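Long-range contacts in cytochrome c, putative (PDB 1SP3), which carries eight c-type hemes and probably acts as a respiratory oxidoreductase that reduces tetrathionate: residues A30-T40 / F88-V96; V65-R73 / I346-W357. One frame throughout, in Å; residues are numbered along the deposited sequence.

Contact 1: A30-T40 / F88-V96; sequences ATDMMKTSHWT and FDFKDKTKV. With HEC (heme c), chain F.
An aromatic cluster of Trp39, Phe88 and Phe90 joins the short helix 37-40, which supplies a heme ligand, to the loop 88-96. Trp39 keeps CG anti to its backbone N (chi1 178°), and this throws the indole into the curve of the loop. There NE1 donates to Phe90 O at 2.9 Å, in the plane of the indole but tilted from that of the carbonyl. Phe90 turns its edge to one face of the indole in a T-shaped pair, planes at 79°. On the opposite face Val96 CG2 makes a CH-pi contact, 4.0 Å from the centroid of the six-membered ring of Trp39, and Met34 CG lies beside it; slim aliphatic groups suit this flat surface. Phe88 CZ comes within 3.6 Å of Trp39 CH2.

The contact borders a bis-histidine heme site. His38 NE2 binds the heme iron FE at 2.0 Å. His143 is the other axial ligand, and Ser37 OG donates to propionate O1A of that heme. Val96 reaches a second heme, just ahead of Cys98 in a CXXCH motif.

Outward along helix 15-34, the flexible thioether of Met34 follows the loop, its SD 3.5 Å from Lys93 CG and its CE among the backbone atoms of residues 90-92. Near the surface Lys93 NZ donates to Thr31 OG1 at 3.0 Å, a hydroxyl also hydrogen-bonded to Glu27 O.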
# COMPACT_ATOMS: atom_id res chain seq x y z
N ALA A 30 -6.42 18.23 -14.97
CA ALA A 30 -4.99 18.08 -14.73
C ALA A 30 -4.60 18.89 -13.50
O ALA A 30 -3.96 18.38 -12.57
CB ALA A 30 -4.22 18.47 -15.94
N THR A 31 -5.00 20.15 -13.47
CA THR A 31 -4.67 21.00 -12.36
C THR A 31 -5.16 20.41 -11.06
O THR A 31 -4.41 20.41 -10.08
CB THR A 31 -5.32 22.33 -12.55
OG1 THR A 31 -4.75 22.91 -13.73
CG2 THR A 31 -4.92 23.26 -11.45
N ASP A 32 -6.41 19.94 -11.06
CA ASP A 32 -7.00 19.32 -9.88
C ASP A 32 -6.25 18.05 -9.44
O ASP A 32 -6.04 17.83 -8.28
CB ASP A 32 -8.49 18.96 -10.13
CG ASP A 32 -9.39 20.20 -10.24
OD1 ASP A 32 -9.05 21.27 -9.62
OD2 ASP A 32 -10.47 20.15 -10.92
N MET A 33 -5.92 17.21 -10.38
CA MET A 33 -5.35 15.93 -10.08
C MET A 33 -3.96 16.18 -9.49
O MET A 33 -3.47 15.48 -8.54
CB MET A 33 -5.29 15.12 -11.36
CG MET A 33 -5.41 13.56 -11.19
SD MET A 33 -3.77 12.91 -10.65
CE MET A 33 -2.87 13.99 -11.84
N MET A 34 -3.31 17.19 -10.03
CA MET A 34 -1.92 17.42 -9.65
C MET A 34 -1.81 17.96 -8.22
O MET A 34 -0.71 17.95 -7.63
CB MET A 34 -1.23 18.38 -10.64
CG MET A 34 -1.03 17.74 -11.97
SD MET A 34 -0.68 19.03 -13.12
CE MET A 34 1.18 19.17 -13.27
N LYS A 35 -2.94 18.37 -7.64
CA LYS A 35 -2.90 18.75 -6.26
C LYS A 35 -2.91 17.51 -5.37
O LYS A 35 -2.80 17.69 -4.16
CB LYS A 35 -4.07 19.64 -5.85
CG LYS A 35 -4.19 21.00 -6.58
CD LYS A 35 -5.46 21.73 -6.04
CE LYS A 35 -5.87 22.95 -6.88
NZ LYS A 35 -7.36 23.20 -6.69
N THR A 36 -3.07 16.29 -5.91
CA THR A 36 -3.32 15.19 -4.99
C THR A 36 -2.20 14.28 -4.81
O THR A 36 -1.26 14.33 -5.61
CB THR A 36 -4.49 14.33 -5.37
OG1 THR A 36 -4.10 13.53 -6.49
CG2 THR A 36 -5.77 15.16 -5.74
N SER A 37 -2.31 13.38 -3.80
CA SER A 37 -1.20 12.43 -3.60
C SER A 37 -0.96 11.49 -4.82
O SER A 37 0.15 10.95 -4.99
CB SER A 37 -1.34 11.64 -2.32
OG SER A 37 -2.31 10.71 -2.49
N HIS A 38 -1.97 11.28 -5.66
CA HIS A 38 -1.73 10.39 -6.84
C HIS A 38 -0.68 10.97 -7.76
O HIS A 38 -0.09 10.27 -8.50
CB HIS A 38 -3.02 10.11 -7.60
CG HIS A 38 -3.70 8.88 -7.09
ND1 HIS A 38 -4.83 8.93 -6.31
CD2 HIS A 38 -3.33 7.57 -7.14
CE1 HIS A 38 -5.16 7.70 -5.95
NE2 HIS A 38 -4.26 6.86 -6.43
N TRP A 39 -0.54 12.29 -7.74
CA TRP A 39 0.47 12.96 -8.53
C TRP A 39 1.71 13.24 -7.68
O TRP A 39 2.78 12.98 -8.15
CB TRP A 39 -0.09 14.31 -8.97
CG TRP A 39 0.88 15.11 -9.75
CD1 TRP A 39 1.38 16.36 -9.42
CD2 TRP A 39 1.45 14.78 -11.04
NE1 TRP A 39 2.24 16.78 -10.39
CE2 TRP A 39 2.28 15.85 -11.41
CE3 TRP A 39 1.34 13.66 -11.94
CZ2 TRP A 39 3.03 15.84 -12.59
CZ3 TRP A 39 2.08 13.67 -13.11
CH2 TRP A 39 2.91 14.77 -13.44
N THR A 40 1.60 13.85 -6.51
CA THR A 40 2.79 14.23 -5.79
C THR A 40 3.47 13.08 -5.05
O THR A 40 4.63 13.24 -4.68
CB THR A 40 2.47 15.27 -4.77
OG1 THR A 40 1.50 14.71 -3.86
CG2 THR A 40 1.76 16.54 -5.44
N PHE A 88 12.33 15.65 -11.60
CA PHE A 88 10.99 15.58 -12.21
C PHE A 88 10.29 16.86 -11.98
O PHE A 88 10.35 17.42 -10.90
CB PHE A 88 10.16 14.39 -11.70
CG PHE A 88 8.85 14.22 -12.39
CD1 PHE A 88 8.81 13.83 -13.77
CD2 PHE A 88 7.64 14.52 -11.71
CE1 PHE A 88 7.62 13.64 -14.38
CE2 PHE A 88 6.43 14.39 -12.36
CZ PHE A 88 6.40 13.94 -13.66
N ASP A 89 9.71 17.37 -13.04
CA ASP A 89 8.98 18.60 -12.96
C ASP A 89 7.50 18.38 -12.54
O ASP A 89 6.68 18.14 -13.38
CB ASP A 89 9.00 19.25 -14.35
CG ASP A 89 8.33 20.59 -14.35
OD1 ASP A 89 7.88 21.11 -13.26
OD2 ASP A 89 8.17 21.17 -15.40
N PHE A 90 7.18 18.45 -11.26
CA PHE A 90 5.83 18.25 -10.79
C PHE A 90 4.82 19.32 -11.23
O PHE A 90 3.70 19.24 -10.84
CB PHE A 90 5.77 18.04 -9.26
CG PHE A 90 6.37 16.73 -8.83
CD1 PHE A 90 7.75 16.64 -8.52
CD2 PHE A 90 5.58 15.56 -8.82
CE1 PHE A 90 8.30 15.37 -8.13
CE2 PHE A 90 6.11 14.29 -8.40
CZ PHE A 90 7.48 14.19 -8.11
N LYS A 91 5.22 20.31 -12.03
CA LYS A 91 4.31 21.39 -12.43
C LYS A 91 3.98 21.30 -13.90
O LYS A 91 3.15 22.05 -14.44
CB LYS A 91 4.84 22.78 -12.14
CG LYS A 91 5.14 23.05 -10.66
CD LYS A 91 3.94 22.90 -9.66
CE LYS A 91 2.50 23.43 -10.10
NZ LYS A 91 2.28 24.79 -10.82
N ASP A 92 4.62 20.34 -14.54
CA ASP A 92 4.32 20.11 -15.93
C ASP A 92 3.05 19.28 -16.22
O ASP A 92 3.05 18.00 -16.17
CB ASP A 92 5.53 19.45 -16.57
CG ASP A 92 5.44 19.43 -18.08
OD1 ASP A 92 4.31 19.68 -18.67
OD2 ASP A 92 6.45 19.08 -18.75
N LYS A 93 2.01 19.99 -16.66
CA LYS A 93 0.71 19.36 -16.96
C LYS A 93 0.76 18.32 -18.05
O LYS A 93 -0.01 17.36 -18.02
CB LYS A 93 -0.41 20.38 -17.19
CG LYS A 93 -0.78 21.15 -15.92
CD LYS A 93 -0.84 22.65 -16.24
CE LYS A 93 -1.08 23.53 -15.02
NZ LYS A 93 -2.44 24.00 -15.24
N THR A 94 1.64 18.49 -19.04
CA THR A 94 1.69 17.43 -20.08
C THR A 94 2.26 16.08 -19.63
O THR A 94 2.24 15.09 -20.43
CB THR A 94 2.43 17.90 -21.36
OG1 THR A 94 3.80 18.02 -21.02
CG2 THR A 94 2.05 19.35 -21.67
N LYS A 95 2.76 16.02 -18.41
CA LYS A 95 3.29 14.76 -17.86
C LYS A 95 2.31 13.94 -17.02
O LYS A 95 2.69 12.95 -16.41
CB LYS A 95 4.56 15.03 -17.02
CG LYS A 95 5.69 15.69 -17.84
CD LYS A 95 5.89 15.00 -19.18
CE LYS A 95 7.08 15.64 -20.00
NZ LYS A 95 7.48 14.75 -21.16
N VAL A 96 1.05 14.34 -16.96
CA VAL A 96 0.08 13.55 -16.18
C VAL A 96 -0.31 12.38 -17.00
O VAL A 96 -0.35 12.52 -18.21
CB VAL A 96 -1.12 14.42 -15.82
CG1 VAL A 96 -2.21 13.63 -15.07
CG2 VAL A 96 -0.58 15.60 -15.02
FE HEC F . -4.30 4.90 -6.00
CHA HEC F . -2.94 5.82 -3.04
CHB HEC F . -7.37 4.85 -4.52
CHC HEC F . -5.72 4.56 -9.06
CHD HEC F . -1.15 4.61 -7.31
NA HEC F . -5.02 5.26 -4.14
C1A HEC F . -4.29 5.57 -3.05
C2A HEC F . -5.15 5.78 -1.92
C3A HEC F . -6.39 5.54 -2.33
C4A HEC F . -6.33 5.20 -3.72
CMA HEC F . -7.66 5.54 -1.42
CAA HEC F . -4.62 6.12 -0.45
CBA HEC F . -4.70 7.61 -0.10
CGA HEC F . -3.36 8.26 -0.35
O1A HEC F . -3.31 9.52 -0.53
O2A HEC F . -2.32 7.54 -0.26
NB HEC F . -6.21 4.72 -6.65
C1B HEC F . -7.32 4.73 -5.89
C2B HEC F . -8.47 4.46 -6.73
C3B HEC F . -8.03 4.34 -7.98
C4B HEC F . -6.59 4.54 -7.95
CMB HEC F . -9.87 4.36 -6.08
CAB HEC F . -8.84 4.23 -9.31
CBB HEC F . -9.77 5.23 -9.51
NC HEC F . -3.61 4.64 -7.81
C1C HEC F . -4.36 4.52 -8.99
C2C HEC F . -3.46 4.22 -10.06
C3C HEC F . -2.22 4.27 -9.57
C4C HEC F . -2.25 4.53 -8.15
CMC HEC F . -3.84 3.89 -11.53
CAC HEC F . -0.97 4.04 -10.42
CBC HEC F . -0.71 4.90 -11.50
ND HEC F . -2.36 5.08 -5.28
C1D HEC F . -1.18 4.95 -5.99
C2D HEC F . -0.04 5.30 -5.19
C3D HEC F . -0.63 5.75 -3.89
C4D HEC F . -2.06 5.57 -4.03
CMD HEC F . 1.48 5.31 -5.47
CAD HEC F . 0.14 6.27 -2.64
CBD HEC F . 0.10 7.77 -2.87
CGD HEC F . 0.88 8.46 -1.76
O1D HEC F . 0.30 8.61 -0.66
O2D HEC F . 2.08 8.87 -1.93

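Contact 2: V65-R73 / I346-W357; sequences VAISSNEPR and ITPKTYGKGGYW. With HEC (heme c), chain D.
Asn70 OD1 accepts two backbone N-H groups of the facing loop, from Thr350 N at 2.9 Å and from Tyr351 N at 3.0 Å. Both donors approach from the same face of the amide plane, and the Tyr351 bond is almost straight (174°). CG stands anti to the carbonyl carbon (chi1 -51°), which brings the amide to that loop. ND2 donates in the amide plane to Ala66 O at 2.8 Å and, weakly, to Pro348 O, so asparagine, with acceptor and donor on one flat group, can serve both segments. With a leucine at this position, the N-H groups of Thr350 and Tyr351 would probably lose their shared acceptor, and Ala66 O its amide donor. Nearby, Lys349 stretches back to give NZ to a lone pair of Ser69 O, 3.0 Å away.

These bonds lie beside a heme-attachment site: Asn70 sits at the N-cap position of helix 71-74, though its amide is turned to the other loop and makes no capping bond. The last residue of that helix, Cys74, is covalently bonded to heme c, and Ile67 CD1 rests 3.4 Å from C1B of that heme. The partner loop closes in a type II turn, 352-355, before helix 356-359.

Packing takes over farther out. Arg73 CB lies over one face of the Tyr351 ring, 4.2 Å from its centroid, while Pro72 CB approaches CE2 of the same ring. Beyond it the guanidinium of Arg73 stands nearly perpendicular to the indole of Trp357 (planes 85° apart), with NH2 3.2 Å from CH2. At the other end of the contact, Val65 CG1 meets Pro348 CD at 3.9 Å, and the methyl of Ala66 touches Thr347 CG2.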
# COMPACT_ATOMS: atom_id res chain seq x y z
N VAL A 65 11.96 -1.04 -0.14
CA VAL A 65 12.66 -0.05 0.70
C VAL A 65 12.31 1.40 0.35
O VAL A 65 11.66 2.10 1.14
CB VAL A 65 14.20 -0.25 0.74
CG1 VAL A 65 14.83 0.71 1.80
CG2 VAL A 65 14.55 -1.71 1.15
N ALA A 66 12.73 1.88 -0.81
CA ALA A 66 12.59 3.29 -1.07
C ALA A 66 12.82 3.57 -2.51
O ALA A 66 13.69 2.97 -3.22
CB ALA A 66 13.56 4.14 -0.26
N ILE A 67 12.01 4.54 -2.94
CA ILE A 67 12.01 5.01 -4.32
C ILE A 67 13.27 5.65 -4.90
O ILE A 67 13.54 5.47 -6.11
CB ILE A 67 10.76 5.93 -4.43
CG1 ILE A 67 9.77 5.20 -5.24
CG2 ILE A 67 10.99 7.45 -4.74
CD1 ILE A 67 8.84 4.52 -4.33
N SER A 68 14.02 6.42 -4.08
CA SER A 68 15.16 7.21 -4.60
C SER A 68 16.26 6.33 -5.12
O SER A 68 16.59 5.29 -4.50
CB SER A 68 15.70 8.19 -3.60
OG SER A 68 16.00 7.50 -2.41
N SER A 69 16.75 6.74 -6.31
CA SER A 69 17.71 6.03 -7.12
C SER A 69 17.09 4.84 -7.84
O SER A 69 17.74 4.21 -8.68
CB SER A 69 18.96 5.66 -6.28
OG SER A 69 18.64 4.62 -5.38
N ASN A 70 15.82 4.52 -7.54
CA ASN A 70 15.15 3.41 -8.23
C ASN A 70 13.96 3.85 -9.05
O ASN A 70 13.25 2.98 -9.57
CB ASN A 70 14.67 2.31 -7.23
CG ASN A 70 15.76 1.90 -6.33
OD1 ASN A 70 16.79 1.49 -6.84
ND2 ASN A 70 15.66 2.19 -5.00
N GLU A 71 13.78 5.17 -9.19
CA GLU A 71 12.53 5.68 -9.71
C GLU A 71 11.98 4.99 -10.99
O GLU A 71 10.77 4.77 -11.05
CB GLU A 71 12.55 7.21 -9.81
CG GLU A 71 12.66 7.87 -8.44
CD GLU A 71 14.12 8.25 -8.09
OE1 GLU A 71 15.07 7.49 -8.37
OE2 GLU A 71 14.30 9.35 -7.56
N PRO A 72 12.80 4.71 -12.01
CA PRO A 72 12.29 4.13 -13.27
C PRO A 72 11.54 2.81 -13.15
O PRO A 72 10.63 2.53 -13.99
CB PRO A 72 13.56 3.91 -14.13
CG PRO A 72 14.53 4.91 -13.67
CD PRO A 72 14.25 5.06 -12.13
N ARG A 73 11.91 2.00 -12.18
CA ARG A 73 11.14 0.84 -11.84
C ARG A 73 9.89 1.25 -11.02
O ARG A 73 8.87 0.65 -11.19
CB ARG A 73 11.98 -0.27 -11.13
CG ARG A 73 11.59 -1.75 -11.54
CD ARG A 73 11.63 -2.83 -10.34
NE ARG A 73 10.97 -4.14 -10.61
CZ ARG A 73 10.72 -5.11 -9.68
NH1 ARG A 73 10.14 -6.25 -10.03
NH2 ARG A 73 11.04 -4.95 -8.40
N ILE A 346 19.37 2.29 5.48
CA ILE A 346 19.87 2.80 4.24
C ILE A 346 18.87 2.62 3.15
O ILE A 346 18.17 1.63 3.19
CB ILE A 346 21.09 2.00 3.85
CG1 ILE A 346 22.20 2.32 4.86
CG2 ILE A 346 21.45 2.18 2.31
CD1 ILE A 346 23.47 1.41 4.66
N THR A 347 18.84 3.55 2.19
CA THR A 347 17.96 3.49 1.07
C THR A 347 18.87 3.17 -0.08
O THR A 347 19.52 4.07 -0.58
CB THR A 347 17.30 4.88 0.81
OG1 THR A 347 18.33 5.87 0.77
CG2 THR A 347 16.42 5.31 2.00
N PRO A 348 18.98 1.92 -0.48
CA PRO A 348 20.01 1.54 -1.45
C PRO A 348 19.51 1.60 -2.89
O PRO A 348 18.33 1.57 -3.10
CB PRO A 348 20.33 0.09 -1.08
CG PRO A 348 19.01 -0.40 -0.70
CD PRO A 348 18.27 0.74 0.01
N LYS A 349 20.43 1.70 -3.83
CA LYS A 349 20.09 1.59 -5.20
C LYS A 349 20.00 0.09 -5.58
O LYS A 349 20.98 -0.63 -5.48
CB LYS A 349 21.14 2.37 -6.07
CG LYS A 349 20.90 2.25 -7.63
CD LYS A 349 21.90 3.20 -8.33
CE LYS A 349 21.54 3.51 -9.76
NZ LYS A 349 20.49 4.51 -9.88
N THR A 350 18.82 -0.39 -5.97
CA THR A 350 18.73 -1.77 -6.38
C THR A 350 18.62 -1.79 -7.86
O THR A 350 19.14 -2.69 -8.50
CB THR A 350 17.48 -2.46 -5.80
OG1 THR A 350 16.32 -1.70 -6.16
CG2 THR A 350 17.51 -2.57 -4.23
N TYR A 351 17.94 -0.81 -8.42
CA TYR A 351 17.66 -0.79 -9.85
C TYR A 351 18.75 -0.03 -10.62
O TYR A 351 19.28 0.96 -10.15
CB TYR A 351 16.30 -0.10 -10.11
CG TYR A 351 16.01 -0.04 -11.59
CD1 TYR A 351 15.67 -1.22 -12.26
CD2 TYR A 351 16.16 1.15 -12.33
CE1 TYR A 351 15.43 -1.21 -13.64
CE2 TYR A 351 15.91 1.18 -13.72
CZ TYR A 351 15.54 -0.01 -14.35
OH TYR A 351 15.28 -0.08 -15.72
N GLY A 352 19.04 -0.47 -11.84
CA GLY A 352 19.84 0.35 -12.77
C GLY A 352 21.38 0.25 -12.57
O GLY A 352 21.87 -0.62 -11.83
N LYS A 353 22.13 1.15 -13.19
CA LYS A 353 23.60 1.12 -13.18
C LYS A 353 24.25 1.27 -11.78
O LYS A 353 24.00 2.24 -11.05
CB LYS A 353 24.16 2.21 -14.14
CG LYS A 353 24.57 1.65 -15.54
CD LYS A 353 23.88 2.44 -16.74
CE LYS A 353 24.52 2.05 -18.13
NZ LYS A 353 24.09 2.82 -19.37
N GLY A 354 25.07 0.30 -11.40
CA GLY A 354 25.62 0.29 -10.04
C GLY A 354 24.72 -0.35 -8.98
O GLY A 354 25.19 -0.81 -7.93
N GLY A 355 23.42 -0.39 -9.26
CA GLY A 355 22.45 -1.06 -8.41
C GLY A 355 22.69 -2.51 -8.02
O GLY A 355 23.28 -3.31 -8.78
N TYR A 356 22.18 -2.88 -6.85
CA TYR A 356 22.41 -4.20 -6.29
C TYR A 356 22.07 -5.29 -7.27
O TYR A 356 22.83 -6.29 -7.40
CB TYR A 356 21.62 -4.43 -4.98
CG TYR A 356 22.06 -5.72 -4.33
CD1 TYR A 356 23.31 -5.82 -3.72
CD2 TYR A 356 21.28 -6.86 -4.43
CE1 TYR A 356 23.72 -7.02 -3.13
CE2 TYR A 356 21.70 -8.07 -3.86
CZ TYR A 356 22.88 -8.13 -3.19
OH TYR A 356 23.28 -9.33 -2.67
N TRP A 357 20.93 -5.11 -7.94
CA TRP A 357 20.45 -6.11 -8.91
C TRP A 357 21.36 -6.34 -10.15
O TRP A 357 21.25 -7.42 -10.79
CB TRP A 357 19.03 -5.85 -9.36
CG TRP A 357 18.05 -6.04 -8.30
CD1 TRP A 357 18.20 -6.75 -7.12
CD2 TRP A 357 16.74 -5.49 -8.27
NE1 TRP A 357 17.05 -6.67 -6.37
CE2 TRP A 357 16.13 -5.92 -7.05
CE3 TRP A 357 15.99 -4.71 -9.17
CZ2 TRP A 357 14.81 -5.54 -6.69
CZ3 TRP A 357 14.70 -4.34 -8.84
CH2 TRP A 357 14.12 -4.75 -7.58
FE HEC D . 5.15 1.06 -4.41
CHA HEC D . 3.27 2.43 -1.78
CHB HEC D . 8.05 1.65 -2.63
CHC HEC D . 7.04 -0.02 -7.05
CHD HEC D . 2.33 0.29 -6.14
NA HEC D . 5.61 1.87 -2.50
C1A HEC D . 4.68 2.38 -1.59
C2A HEC D . 5.42 2.84 -0.42
C3A HEC D . 6.75 2.64 -0.64
C4A HEC D . 6.88 2.02 -1.97
CMA HEC D . 7.92 3.00 0.38
CAA HEC D . 4.77 3.44 0.89
CBA HEC D . 4.78 2.40 2.04
CGA HEC D . 4.17 1.05 1.56
O1A HEC D . 4.97 0.10 1.32
O2A HEC D . 2.89 0.84 1.36
NB HEC D . 7.15 0.84 -4.81
C1B HEC D . 8.18 1.21 -3.91
C2B HEC D . 9.46 1.03 -4.56
C3B HEC D . 9.17 0.52 -5.79
C4B HEC D . 7.71 0.43 -5.94
CMB HEC D . 10.83 1.31 -3.87
CAB HEC D . 10.15 0.14 -6.93
CBB HEC D . 11.38 -0.42 -6.67
NC HEC D . 4.75 0.21 -6.33
C1C HEC D . 5.69 -0.15 -7.25
C2C HEC D . 5.02 -0.69 -8.40
C3C HEC D . 3.67 -0.63 -8.14
C4C HEC D . 3.49 -0.04 -6.82
CMC HEC D . 5.81 -1.19 -9.65
CAC HEC D . 2.48 -1.10 -9.08
CBC HEC D . 2.30 -2.37 -9.59
ND HEC D . 3.08 1.29 -4.01
C1D HEC D . 2.14 0.99 -4.97
C2D HEC D . 0.86 1.52 -4.44
C3D HEC D . 1.13 2.19 -3.09
C4D HEC D . 2.55 2.00 -2.90
CMD HEC D . -0.50 1.41 -5.14
CAD HEC D . 0.09 2.85 -2.11
CBD HEC D . -0.41 1.74 -1.17
CGD HEC D . -1.60 2.14 -0.28
O1D HEC D . -2.36 1.20 0.03
O2D HEC D . -1.86 3.33 0.20
O HOH W 1 16.52 2.97 -2.13

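Overall arrangement
Contact 1 and contact 2 lie with their centres about 23 Å apart and their nearest atoms about 8 Å apart, without touching. Their segments alternate along the chain: 30-40, 65-73, 88-96 and then, far downstream, 346-357. Three of the four belong to the N-terminal cytochrome c554-like region, which contact 1 closes upon itself. Contact 2 instead ties that region to the later bacterial cytochrome c-like region, next to helix 362-372 and strand 325-339. His78, four residues after Cys74, hydrogen-bonds to Trp39 O, so the chain just past helix 71-74 reaches contact 1. Contact 1 holds an iron ligand of one heme and touches a second; contact 2 lines the pocket of another, so both lie along the heme array.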